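Local coordinates for protein Alpha/beta hydrolase (Pectobacterium atrosepticum SCRI1043, PDB 3BDV) that is probably a serine hydrolase of the alpha/beta-hydrolase fold, whose substrate is not known, and binds calcium in the crystal, at residues A[57-62]-A[116-121]. Sequence-based numbering, arbitrary orientation.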
loop_
_atom_site.group_PDB
_atom_site.type_symbol
_atom_site.label_atom_id
_atom_site.label_comp_id
_atom_site.label_asym_id
_atom_site.label_seq_id
_atom_site.Cartn_x
_atom_site.Cartn_y
_atom_site.Cartn_z
ATOM N N ASP A 57 -4.307 -11.224 11.556
ATOM C CA ASP A 57 -3.991 -12.585 11.184
ATOM C C ASP A 57 -3.437 -12.538 9.792
ATOM O O ASP A 57 -4.143 -12.125 8.863
ATOM C CB ASP A 57 -5.244 -13.432 11.248
ATOM C CG ASP A 57 -4.971 -14.896 11.006
ATOM O OD1 ASP A 57 -4.782 -15.318 9.838
ATOM O OD2 ASP A 57 -5.012 -15.650 12.000
ATOM N N LEU A 58 -2.166 -12.908 9.633
ATOM C CA LEU A 58 -1.497 -12.684 8.362
ATOM C C LEU A 58 -2.150 -13.525 7.271
ATOM O O LEU A 58 -2.397 -13.051 6.155
ATOM C CB LEU A 58 -0.006 -13.006 8.465
ATOM C CG LEU A 58 0.814 -12.815 7.190
ATOM C CD1 LEU A 58 0.677 -11.384 6.690
ATOM C CD2 LEU A 58 2.262 -13.136 7.495
ATOM N N ASP A 59 -2.441 -14.766 7.608
ATOM C CA ASP A 59 -2.996 -15.706 6.622
ATOM C C ASP A 59 -4.359 -15.237 6.119
ATOM O O ASP A 59 -4.645 -15.325 4.947
ATOM C CB ASP A 59 -3.117 -17.094 7.214
ATOM C CG ASP A 59 -1.780 -17.797 7.389
ATOM O OD1 ASP A 59 -0.832 -17.513 6.653
ATOM O OD2 ASP A 59 -1.688 -18.652 8.289
ATOM N N ARG A 60 -5.185 -14.646 6.986
ATOM C CA ARG A 60 -6.470 -14.126 6.500
ATOM C C ARG A 60 -6.300 -12.981 5.536
ATOM O O ARG A 60 -6.993 -12.896 4.542
ATOM C CB ARG A 60 -7.357 -13.702 7.664
ATOM C CG ARG A 60 -7.999 -14.927 8.310
ATOM C CD ARG A 60 -9.199 -14.573 9.139
ATOM N NE ARG A 60 -8.830 -13.872 10.350
ATOM C CZ ARG A 60 -9.055 -14.305 11.589
ATOM N NH1 ARG A 60 -9.647 -15.467 11.818
ATOM N NH2 ARG A 60 -8.674 -13.566 12.617
ATOM N N TRP A 61 -5.402 -12.065 5.849
ATOM C CA TRP A 61 -5.094 -10.967 4.930
ATOM C C TRP A 61 -4.568 -11.509 3.607
ATOM O O TRP A 61 -4.974 -11.040 2.554
ATOM C CB TRP A 61 -4.067 -10.010 5.525
ATOM C CG TRP A 61 -4.622 -8.742 6.090
ATOM C CD1 TRP A 61 -4.544 -7.489 5.548
ATOM C CD2 TRP A 61 -5.347 -8.605 7.316
ATOM N NE1 TRP A 61 -5.175 -6.586 6.364
ATOM C CE2 TRP A 61 -5.646 -7.241 7.474
ATOM C CE3 TRP A 61 -5.719 -9.501 8.324
ATOM C CZ2 TRP A 61 -6.363 -6.747 8.589
ATOM C CZ3 TRP A 61 -6.425 -9.026 9.405
ATOM C CH2 TRP A 61 -6.729 -7.650 9.547
ATOM N N VAL A 62 -3.677 -12.496 3.662
ATOM C CA VAL A 62 -3.084 -13.100 2.471
ATOM C C VAL A 62 -4.161 -13.791 1.610
ATOM O O VAL A 62 -4.203 -13.666 0.389
ATOM C CB VAL A 62 -2.025 -14.148 2.852
ATOM C CG1 VAL A 62 -1.734 -15.108 1.648
ATOM C CG2 VAL A 62 -0.762 -13.489 3.430
ATOM N N ASP A 116 7.171 -11.240 12.923
ATOM C CA ASP A 116 8.619 -11.134 12.696
ATOM C C ASP A 116 9.234 -12.403 12.136
ATOM O O ASP A 116 10.343 -12.345 11.585
ATOM C CB ASP A 116 9.334 -10.774 14.010
ATOM C CG ASP A 116 8.895 -11.654 15.193
ATOM O OD1 ASP A 116 7.669 -11.725 15.520
ATOM O OD2 ASP A 116 9.802 -12.253 15.833
ATOM N N ASP A 117 8.540 -13.533 12.280
ATOM C CA ASP A 117 8.995 -14.781 11.702
ATOM C C ASP A 117 8.469 -15.047 10.299
ATOM O O ASP A 117 8.819 -16.046 9.681
ATOM C CB ASP A 117 8.668 -15.952 12.633
ATOM C CG ASP A 117 7.188 -16.113 12.919
ATOM O OD1 ASP A 117 6.383 -15.160 12.759
ATOM O OD2 ASP A 117 6.829 -17.219 13.370
ATOM N N ARG A 118 7.673 -14.129 9.778
ATOM C CA ARG A 118 7.084 -14.295 8.463
ATOM C C ARG A 118 7.394 -13.218 7.467
ATOM O O ARG A 118 7.113 -13.357 6.284
ATOM C CB ARG A 118 5.600 -14.470 8.650
ATOM C CG ARG A 118 5.424 -15.772 9.470
ATOM C CD ARG A 118 4.098 -16.264 9.517
ATOM N NE ARG A 118 3.657 -16.764 8.230
ATOM C CZ ARG A 118 2.393 -17.021 7.970
ATOM N NH1 ARG A 118 1.473 -16.784 8.892
ATOM N NH2 ARG A 118 2.036 -17.460 6.792
ATOM N N ILE A 119 7.971 -12.115 7.912
ATOM C CA ILE A 119 8.305 -11.073 6.986
ATOM C C ILE A 119 9.819 -11.086 6.833
ATOM O O ILE A 119 10.537 -10.941 7.840
ATOM C CB ILE A 119 7.839 -9.706 7.546
ATOM C CG1 ILE A 119 6.306 -9.704 7.727
ATOM C CG2 ILE A 119 8.376 -8.544 6.674
ATOM C CD1 ILE A 119 5.494 -9.975 6.448
ATOM N N GLN A 120 10.315 -11.277 5.604
ATOM C CA GLN A 120 11.750 -11.405 5.369
ATOM C C GLN A 120 12.385 -10.046 5.088
ATOM O O GLN A 120 11.764 -9.165 4.476
ATOM C CB GLN A 120 12.014 -12.323 4.187
ATOM C CG GLN A 120 11.321 -13.679 4.282
ATOM C CD GLN A 120 11.450 -14.469 2.993
ATOM O OE1 GLN A 120 12.510 -14.457 2.351
ATOM N NE2 GLN A 120 10.379 -15.164 2.607
ATOM N N ALA A 121 13.626 -9.888 5.565
ATOM C CA ALA A 121 14.457 -8.735 5.302
ATOM C C ALA A 121 15.270 -9.049 4.048
ATOM O O ALA A 121 16.469 -9.288 4.081
ATOM C CB ALA A 121 15.326 -8.452 6.456
HETATM O O HOH W 1 -1.580 -16.017 9.987
#
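R118 reaches from the loop between strands 99-105 and 128-132 to the first turn of helix 58-70, where its long side chain lies over L58 and ends at D59. The methyl CD2 of L58 sits 3.8 Å from CB of R118 and also lies over the centre of one guanidinium face. The leucine leaves the backbone toward the loop, and CG anti to the backbone N (chi1 180°) carries the methyls outward. A buried, branched, apolar residue suits this place, since it packs against the arginine and also touches H90 of helix 83-93. O of R118 is hydrogen-bonded to ND1 of H90, a second tie for the loop.

The guanidinium grips D59 end-on, NH1 and NH2 both donating to OD1, which lies close to its plane. NH2 of R118 meets OD1 of D59 at 2.9 Å, fairly straight (160°) and on the syn side; NH1 reaches the same oxygen at 3.3 Å, from above the carboxylate plane. The two planes stand 65° apart. A water accepts from D59 N and, weakly, from NH1 of R118.

D57, at the N-cap, accepts from R60 N through OD1 (3.0 Å). Both carboxylates would interact favourably with the positive end of the helix dipole. Away from the annotated sites, the contact thus joins a helix N-terminus of the alpha/beta-hydrolase fold to an inter-strand loop, through a salt bridge at the surface beside a buried leucine.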